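Local coordinates for general Secretion Pathway Protein (Vibrio vulnificus, PDB 4G54) that probably binds peptidoglycan as a periplasmic part of the EpsAB fusion protein of the type II secretion system, at residues P133-L138 with R237-A242; Q152-A157 with A197-M202. All coordinates share one frame; numbering follows the deposited sequence.

In the fold
The two contacts meet at the junction where the chain passes from strand 125-131, in the peptidase C39-like region, to the helices of the putative peptidoglycan-binding domain. Interaction 1 lays the C-terminal segment 237-242 along the connecting loop 133-138; interaction 2 packs helix 145-158 against helix 193-202 deeper in the chain. Their centres are about 14 Å apart, and they touch directly. OE1 of Q200, a residue of interaction 2, lies 2.8 Å from the backbone N of L134, a probable hydrogen bond, and CD1 of L134 reaches CD1 of L153 at 4.1 Å. The connecting loop therefore has the C-terminal segment on one flank and the helix pair on another.

Interaction 1. Residues P133-L138 with R237-A242; sequences PLRETL and RTYPLA
Both R135 and Y239 set CG anti to their own carbonyl carbon, and a bend at chi2 of R135 (-110°) brings a face of its guanidinium to the hydroxyl of Y239. That oxygen, OH of Y239, sits above the centre of the guanidinium, 3.1 Å from CZ of R135. The planes are 63° apart, which rules out a flat stack, and the N-H groups of R135 are badly angled for a hydrogen bond to the hydroxyl; they bind M132 O, S56 OG and I59 O instead. Nearer the backbone, CG of R135 packs 3.7 Å from CE1 of Y239, and P133 O approaches CD1 of the same ring obliquely at 3.1 Å. P133 O also lies 3.4 Å from CD of P240, which is 3.9 Å from CB of P133, while CG of P240 is 3.8 Å from CD2 of L134, the two side chains meeting at about a right angle. Further along, CD2 of L138 touches CB of A242 at 3.8 Å. No hydrogen bond links the segments; side chains and the carbonyl of P133 carry the contact between two irregular segments, a C-terminal segment laid over the linker from the six-stranded antiparallel sheet to helix 145-158.

Interaction 2. Residues Q152-A157 with A197-M202; sequences QLLAKA and ARLQHM
L199 lays its isobutyl group across one side of helix 145-158, over L153 and A157, with only the end of L154 coming near. Its CG stands anti to the backbone N (chi1 178°), which carries it toward helix 145-158, and there the branch splits. CD1 takes the A157 side, 3.7 Å from CB of A157, and rests at the same distance from the carbonyl O of L153. That oxygen is already engaged within its helix, accepting the backbone N-H of A157, so the methyl group lies beside a satisfied acceptor. CD2 takes the other side, 3.8 Å from CB of L153. A more distant touch, 4.2 Å between CD1 of L199 and CD2 of L154, completes the surroundings of this leucine within the pair.

L153 also reaches past L199: its CD1 meets CG of Q200 at 3.7 Å, the two side chains passing at a slant. Q200 thus offers its aliphatic part to the leucine, while its amide is held beyond the contact, OE1 accepting from the backbone N of L134 and NE2 donating to L196 O. These two bonds anchor a buried polar end beside an otherwise apolar interface.

The helix axes come within 9.9 Å and cross at 66°, and the small side chain of A157 leaves L199 close to the opposing backbone. Helix 170-182 adds a third wall: F179 touches both L154 and L199, V176 packs on L154, and W182 meets M202. On its far side helix 193-202 turns H201 edge-to-face toward W130 of strand 125-131 and H77, so it stands between the other two helices and the antiparallel sheet.

Interaction 1. Residues P133-L138 with R237-A242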
ATOM      1  N   PRO A 133      -4.738   9.301   3.425  1.00 15.28           N
ATOM      2  CA  PRO A 133      -5.178  10.692   3.520  1.00 15.82           C
ATOM      3  C   PRO A 133      -5.991  11.042   4.749  1.00 16.19           C
ATOM      4  O   PRO A 133      -6.073  12.240   5.083  1.00 19.17           O
ATOM      5  CB  PRO A 133      -6.039  10.851   2.287  1.00 17.42           C
ATOM      6  CG  PRO A 133      -6.651   9.484   1.999  1.00 17.92           C
ATOM      7  CD  PRO A 133      -5.362   8.640   2.282  1.00 15.82           C
ATOM      8  N   LEU A 134      -6.535  10.012   5.443  1.00 16.36           N
ATOM      9  CA  LEU A 134      -7.400  10.273   6.602  1.00 15.82           C
ATOM     10  C   LEU A 134      -6.687   9.896   7.874  1.00 16.11           C
ATOM     11  O   LEU A 134      -6.416   8.693   8.125  1.00 17.61           O
ATOM     12  CB  LEU A 134      -8.744   9.531   6.526  1.00 16.02           C
ATOM     13  CG  LEU A 134      -9.464   9.735   5.205  1.00 15.90           C
ATOM     14  CD1 LEU A 134     -10.896   8.984   5.262  1.00 17.55           C
ATOM     15  CD2 LEU A 134      -9.747  11.277   5.045  1.00 19.03           C
ATOM     16  N   ARG A 135      -6.266  10.901   8.615  1.00 16.72           N
ATOM     17  CA  ARG A 135      -5.373  10.634   9.759  1.00 17.39           C
ATOM     18  C   ARG A 135      -5.957  11.201  11.027  1.00 16.04           C
ATOM     19  O   ARG A 135      -5.240  11.235  12.044  1.00 17.57           O
ATOM     20  CB  ARG A 135      -4.017  11.362   9.556  1.00 20.04           C
ATOM     21  CG  ARG A 135      -3.306  10.889   8.261  1.00 25.67           C
ATOM     22  CD  ARG A 135      -2.149  10.108   8.528  1.00 28.16           C
ATOM     23  NE  ARG A 135      -1.424   9.801   7.280  1.00 22.20           N
ATOM     24  CZ  ARG A 135      -0.125   9.810   7.180  1.00 21.92           C
ATOM     25  NH1 ARG A 135       0.616  10.152   8.252  1.00 23.79           N
ATOM     26  NH2 ARG A 135       0.456   9.428   6.000  1.00 19.57           N
ATOM     27  N   GLU A 136      -7.213  11.667  10.968  1.00 15.23           N
ATOM     28  CA  GLU A 136      -7.912  12.161  12.166  1.00 15.46           C
ATOM     29  C   GLU A 136      -9.298  11.536  12.316  1.00 15.93           C
ATOM     30  O   GLU A 136      -9.951  11.165  11.297  1.00 15.98           O
ATOM     31  CB  GLU A 136      -8.110  13.683  12.060  1.00 17.09           C
ATOM     32  CG  GLU A 136      -6.751  14.314  12.077  1.00 22.45           C
ATOM     33  CD  GLU A 136      -6.772  15.834  11.935  1.00 32.55           C
ATOM     34  OE1 GLU A 136      -7.569  16.523  12.599  1.00 38.18           O
ATOM     35  OE2 GLU A 136      -5.835  16.362  11.265  1.00 36.32           O
ATOM     36  N   THR A 137      -9.770  11.436  13.564  1.00 14.86           N
ATOM     37  CA  THR A 137     -11.035  10.769  13.739  1.00 14.38           C
ATOM     38  C   THR A 137     -12.200  11.495  13.113  1.00 14.68           C
ATOM     39  O   THR A 137     -12.321  12.724  13.282  1.00 16.84           O
ATOM     40  CB  THR A 137     -11.248  10.609  15.269  1.00 14.80           C
ATOM     41  OG1 THR A 137     -10.199   9.729  15.728  1.00 16.57           O
ATOM     42  CG2 THR A 137     -12.590  10.022  15.587  1.00 15.47           C
ATOM     43  N   LEU A 138     -13.023  10.687  12.417  1.00 15.28           N
ATOM     44  CA  LEU A 138     -14.249  11.239  11.795  1.00 14.39           C
ATOM     45  C   LEU A 138     -15.480  10.636  12.508  1.00 16.00           C
ATOM     46  O   LEU A 138     -15.511   9.419  12.774  1.00 15.39           O
ATOM     47  CB  LEU A 138     -14.241  10.872  10.300  1.00 17.33           C
ATOM     48  CG  LEU A 138     -12.952  11.445   9.594  1.00 15.18           C
ATOM     49  CD1 LEU A 138     -13.076  10.915   8.223  1.00 16.57           C
ATOM     50  CD2 LEU A 138     -12.891  12.996   9.489  1.00 19.84           C
ATOM     51  N   ARG A 237       0.519  16.239  -1.151  1.00 26.34           N
ATOM     52  CA  ARG A 237       0.999  16.647   0.153  1.00 26.20           C
ATOM     53  C   ARG A 237       0.046  17.559   0.933  1.00 25.76           C
ATOM     54  O   ARG A 237       0.473  18.318   1.744  1.00 28.22           O
ATOM     55  CB  ARG A 237       2.381  17.229   0.030  1.00 28.66           C
ATOM     56  CG  ARG A 237       3.384  16.250  -0.551  1.00 26.27           C
ATOM     57  CD  ARG A 237       4.685  16.906  -0.751  1.00 23.25           C
ATOM     58  NE  ARG A 237       5.549  16.297  -1.747  1.00 22.36           N
ATOM     59  CZ  ARG A 237       6.349  15.263  -1.436  1.00 23.25           C
ATOM     60  NH1 ARG A 237       6.399  14.795  -0.175  1.00 23.30           N
ATOM     61  NH2 ARG A 237       7.114  14.709  -2.349  1.00 23.31           N
ATOM     62  N   THR A 238      -1.253  17.410   0.666  1.00 25.78           N
ATOM     63  CA  THR A 238      -2.244  18.066   1.487  1.00 24.74           C
ATOM     64  C   THR A 238      -3.240  16.929   1.815  1.00 24.72           C
ATOM     65  O   THR A 238      -3.380  15.957   1.019  1.00 26.28           O
ATOM     66  CB  THR A 238      -2.989  19.237   0.731  1.00 27.50           C
ATOM     67  OG1 THR A 238      -3.561  18.634  -0.407  1.00 32.50           O
ATOM     68  CG2 THR A 238      -2.007  20.287   0.308  1.00 30.74           C
ATOM     69  N   TYR A 239      -3.847  17.076   2.991  1.00 24.80           N
ATOM     70  CA  TYR A 239      -4.869  16.120   3.511  1.00 25.93           C
ATOM     71  C   TYR A 239      -6.252  16.756   3.324  1.00 25.16           C
ATOM     72  O   TYR A 239      -6.377  17.980   3.504  1.00 26.78           O
ATOM     73  CB  TYR A 239      -4.641  15.978   5.035  1.00 27.28           C
ATOM     74  CG  TYR A 239      -3.431  15.187   5.404  1.00 34.72           C
ATOM     75  CD1 TYR A 239      -3.366  13.810   5.116  1.00 36.32           C
ATOM     76  CD2 TYR A 239      -2.347  15.802   6.093  1.00 39.22           C
ATOM     77  CE1 TYR A 239      -2.265  13.027   5.469  1.00 34.69           C
ATOM     78  CE2 TYR A 239      -1.183  14.993   6.470  1.00 39.59           C
ATOM     79  CZ  TYR A 239      -1.163  13.597   6.126  1.00 35.86           C
ATOM     80  OH  TYR A 239      -0.042  12.776   6.405  1.00 35.28           O
ATOM     81  N   PRO A 240      -7.306  15.962   3.122  1.00 23.10           N
ATOM     82  CA  PRO A 240      -8.681  16.536   3.030  1.00 25.46           C
ATOM     83  C   PRO A 240      -9.170  16.954   4.394  1.00 27.03           C
ATOM     84  O   PRO A 240      -8.876  16.207   5.400  1.00 26.59           O
ATOM     85  CB  PRO A 240      -9.529  15.416   2.454  1.00 26.16           C
ATOM     86  CG  PRO A 240      -8.752  14.136   2.741  1.00 25.03           C
ATOM     87  CD  PRO A 240      -7.261  14.511   2.861  1.00 22.71           C
ATOM     88  N   LEU A 241      -9.914  18.058   4.480  1.00 28.58           N
ATOM     89  CA  LEU A 241     -10.287  18.399   5.871  1.00 30.13           C
ATOM     90  C   LEU A 241     -11.660  17.950   6.195  1.00 28.16           C
ATOM     91  O   LEU A 241     -12.467  17.675   5.320  1.00 25.95           O
ATOM     92  CB  LEU A 241     -10.181  19.865   6.187  1.00 33.63           C
ATOM     93  CG  LEU A 241      -8.736  20.345   6.220  1.00 38.73           C
ATOM     94  CD1 LEU A 241      -8.905  21.820   5.867  1.00 40.82           C
ATOM     95  CD2 LEU A 241      -7.982  20.100   7.543  1.00 42.72           C
ATOM     96  N   ALA A 242     -11.938  17.839   7.490  1.00 29.27           N
ATOM     97  CA  ALA A 242     -13.283  17.849   7.941  1.00 29.58           C
ATOM     98  C   ALA A 242     -13.472  18.761   9.138  1.00 32.50           C
ATOM     99  O   ALA A 242     -12.504  19.091   9.872  1.00 33.82           O
ATOM    100  CB  ALA A 242     -13.886  16.464   8.241  1.00 33.23           C
TER

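Interaction 2. Residues Q152-A157 with A197-M202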
ATOM      1  N   GLN A 152     -15.999   7.235  -0.180  1.00 16.91           N
ATOM      2  CA  GLN A 152     -15.492   6.542  -1.327  1.00 18.37           C
ATOM      3  C   GLN A 152     -14.687   5.310  -0.917  1.00 16.17           C
ATOM      4  O   GLN A 152     -14.819   4.238  -1.591  1.00 17.83           O
ATOM      5  CB  GLN A 152     -14.571   7.492  -2.150  1.00 19.67           C
ATOM      6  CG  GLN A 152     -15.443   8.617  -2.741  1.00 22.33           C
ATOM      7  CD  GLN A 152     -16.387   8.143  -3.906  1.00 38.61           C
ATOM      8  OE1 GLN A 152     -16.123   7.126  -4.595  1.00 43.30           O
ATOM      9  NE2 GLN A 152     -17.520   8.900  -4.119  1.00 42.40           N
ATOM     10  N   LEU A 153     -13.861   5.420   0.149  1.00 16.98           N
ATOM     11  CA  LEU A 153     -13.017   4.255   0.550  1.00 15.51           C
ATOM     12  C   LEU A 153     -13.907   3.142   1.097  1.00 16.06           C
ATOM     13  O   LEU A 153     -13.688   1.962   0.856  1.00 15.40           O
ATOM     14  CB  LEU A 153     -12.048   4.745   1.679  1.00 14.84           C
ATOM     15  CG  LEU A 153     -10.941   5.608   1.160  1.00 16.16           C
ATOM     16  CD1 LEU A 153     -10.151   6.193   2.378  1.00 20.21           C
ATOM     17  CD2 LEU A 153      -9.991   4.805   0.275  1.00 22.59           C
ATOM     18  N   LEU A 154     -14.966   3.537   1.836  1.00 15.95           N
ATOM     19  CA  LEU A 154     -15.833   2.448   2.413  1.00 16.83           C
ATOM     20  C   LEU A 154     -16.535   1.728   1.299  1.00 15.78           C
ATOM     21  O   LEU A 154     -16.652   0.488   1.365  1.00 17.51           O
ATOM     22  CB  LEU A 154     -16.944   3.014   3.323  1.00 16.88           C
ATOM     23  CG  LEU A 154     -16.449   3.382   4.654  1.00 16.78           C
ATOM     24  CD1 LEU A 154     -17.553   4.243   5.375  1.00 18.67           C
ATOM     25  CD2 LEU A 154     -16.217   2.012   5.483  1.00 19.80           C
ATOM     26  N   ALA A 155     -17.010   2.426   0.263  1.00 18.02           N
ATOM     27  CA  ALA A 155     -17.659   1.741  -0.873  1.00 18.45           C
ATOM     28  C   ALA A 155     -16.677   0.823  -1.582  1.00 18.42           C
ATOM     29  O   ALA A 155     -17.018  -0.295  -1.981  1.00 19.27           O
ATOM     30  CB  ALA A 155     -18.253   2.797  -1.840  1.00 20.02           C
ATOM     31  N   LYS A 156     -15.410   1.247  -1.631  1.00 17.17           N
ATOM     32  CA  LYS A 156     -14.441   0.389  -2.293  1.00 19.84           C
ATOM     33  C   LYS A 156     -14.184  -0.894  -1.441  1.00 18.84           C
ATOM     34  O   LYS A 156     -14.028  -2.028  -2.008  1.00 21.29           O
ATOM     35  CB  LYS A 156     -13.101   1.161  -2.478  1.00 20.65           C
ATOM     36  CG  LYS A 156     -12.047   0.398  -3.272  1.00 33.84           C
ATOM     37  CD  LYS A 156     -12.098   0.704  -4.794  1.00 45.93           C
ATOM     38  CE  LYS A 156     -11.124   1.835  -5.210  1.00 47.51           C
ATOM     39  NZ  LYS A 156      -9.785   1.454  -5.828  1.00 49.66           N
ATOM     40  N   ALA A 157     -14.049  -0.769  -0.124  1.00 15.15           N
ATOM     41  CA  ALA A 157     -13.793  -1.894   0.700  1.00 15.09           C
ATOM     42  C   ALA A 157     -14.959  -2.856   0.766  1.00 17.02           C
ATOM     43  O   ALA A 157     -14.758  -4.092   0.689  1.00 19.05           O
ATOM     44  CB  ALA A 157     -13.460  -1.425   2.070  1.00 16.51           C
ATOM     45  N   ALA A 197      -7.216   3.122  10.040  1.00 14.78           N
ATOM     46  CA  ALA A 197      -5.962   2.499   9.670  1.00 14.58           C
ATOM     47  C   ALA A 197      -6.243   1.221   8.885  1.00 15.25           C
ATOM     48  O   ALA A 197      -5.561   1.029   7.862  1.00 15.29           O
ATOM     49  CB  ALA A 197      -5.090   2.189  10.892  1.00 16.83           C
ATOM     50  N   ARG A 198      -7.194   0.413   9.352  1.00 14.00           N
ATOM     51  CA  ARG A 198      -7.495  -0.785   8.588  1.00 14.17           C
ATOM     52  C   ARG A 198      -8.071  -0.472   7.229  1.00 14.68           C
ATOM     53  O   ARG A 198      -7.646  -1.084   6.254  1.00 15.16           O
ATOM     54  CB  ARG A 198      -8.497  -1.572   9.400  1.00 14.48           C
ATOM     55  CG  ARG A 198      -8.943  -2.970   8.788  1.00 15.54           C
ATOM     56  CD  ARG A 198      -7.746  -3.980   8.767  1.00 18.91           C
ATOM     57  NE  ARG A 198      -7.431  -4.320  10.169  1.00 20.73           N
ATOM     58  CZ  ARG A 198      -8.133  -5.111  10.992  1.00 23.81           C
ATOM     59  NH1 ARG A 198      -7.804  -5.245  12.297  1.00 30.91           N
ATOM     60  NH2 ARG A 198      -9.217  -5.768  10.598  1.00 21.70           N
ATOM     61  N   LEU A 199      -9.015   0.501   7.158  1.00 12.20           N
ATOM     62  CA  LEU A 199      -9.660   0.812   5.883  1.00 12.45           C
ATOM     63  C   LEU A 199      -8.616   1.247   4.841  1.00 13.72           C
ATOM     64  O   LEU A 199      -8.611   0.758   3.685  1.00 14.52           O
ATOM     65  CB  LEU A 199     -10.658   1.975   6.114  1.00 13.80           C
ATOM     66  CG  LEU A 199     -11.340   2.412   4.836  1.00 14.36           C
ATOM     67  CD1 LEU A 199     -12.247   1.283   4.243  1.00 15.29           C
ATOM     68  CD2 LEU A 199     -12.240   3.580   5.252  1.00 14.98           C
ATOM     69  N   GLN A 200      -7.678   2.128   5.282  1.00 14.43           N
ATOM     70  CA  GLN A 200      -6.792   2.697   4.263  1.00 15.51           C
ATOM     71  C   GLN A 200      -5.608   1.783   3.973  1.00 15.81           C
ATOM     72  O   GLN A 200      -5.000   1.853   2.873  1.00 16.62           O
ATOM     73  CB  GLN A 200      -6.288   4.061   4.773  1.00 14.94           C
ATOM     74  CG  GLN A 200      -7.468   5.050   4.598  1.00 14.22           C
ATOM     75  CD  GLN A 200      -7.104   6.339   5.365  1.00 17.87           C
ATOM     76  OE1 GLN A 200      -6.757   7.329   4.743  1.00 18.27           O
ATOM     77  NE2 GLN A 200      -7.101   6.304   6.702  1.00 17.39           N
ATOM     78  N   HIS A 201      -5.256   0.840   4.875  1.00 14.96           N
ATOM     79  CA  HIS A 201      -4.250  -0.131   4.465  1.00 17.07           C
ATOM     80  C   HIS A 201      -4.866  -1.130   3.475  1.00 17.70           C
ATOM     81  O   HIS A 201      -4.153  -1.645   2.609  1.00 18.46           O
ATOM     82  CB  HIS A 201      -3.692  -0.797   5.739  1.00 19.31           C
ATOM     83  CG  HIS A 201      -2.586  -1.770   5.439  1.00 18.43           C
ATOM     84  ND1 HIS A 201      -1.253  -1.445   5.319  1.00 23.05           N
ATOM     85  CD2 HIS A 201      -2.692  -3.104   5.191  1.00 16.95           C
ATOM     86  CE1 HIS A 201      -0.563  -2.545   5.012  1.00 17.10           C
ATOM     87  NE2 HIS A 201      -1.413  -3.554   4.900  1.00 22.16           N
ATOM     88  N   MET A 202      -6.197  -1.372   3.538  1.00 15.25           N
ATOM     89  CA  MET A 202      -6.802  -2.381   2.626  1.00 17.90           C
ATOM     90  C   MET A 202      -7.086  -1.818   1.250  1.00 18.54           C
ATOM     91  O   MET A 202      -6.905  -2.527   0.217  1.00 19.45           O
ATOM     92  CB  MET A 202      -8.137  -2.840   3.284  1.00 18.70           C
ATOM     93  CG  MET A 202      -8.062  -3.731   4.534  1.00 24.67           C
ATOM     94  SD  MET A 202      -9.781  -4.024   5.087  1.00 24.70           S
ATOM     95  CE  MET A 202     -10.434  -4.825   3.601  1.00 25.10           C
TER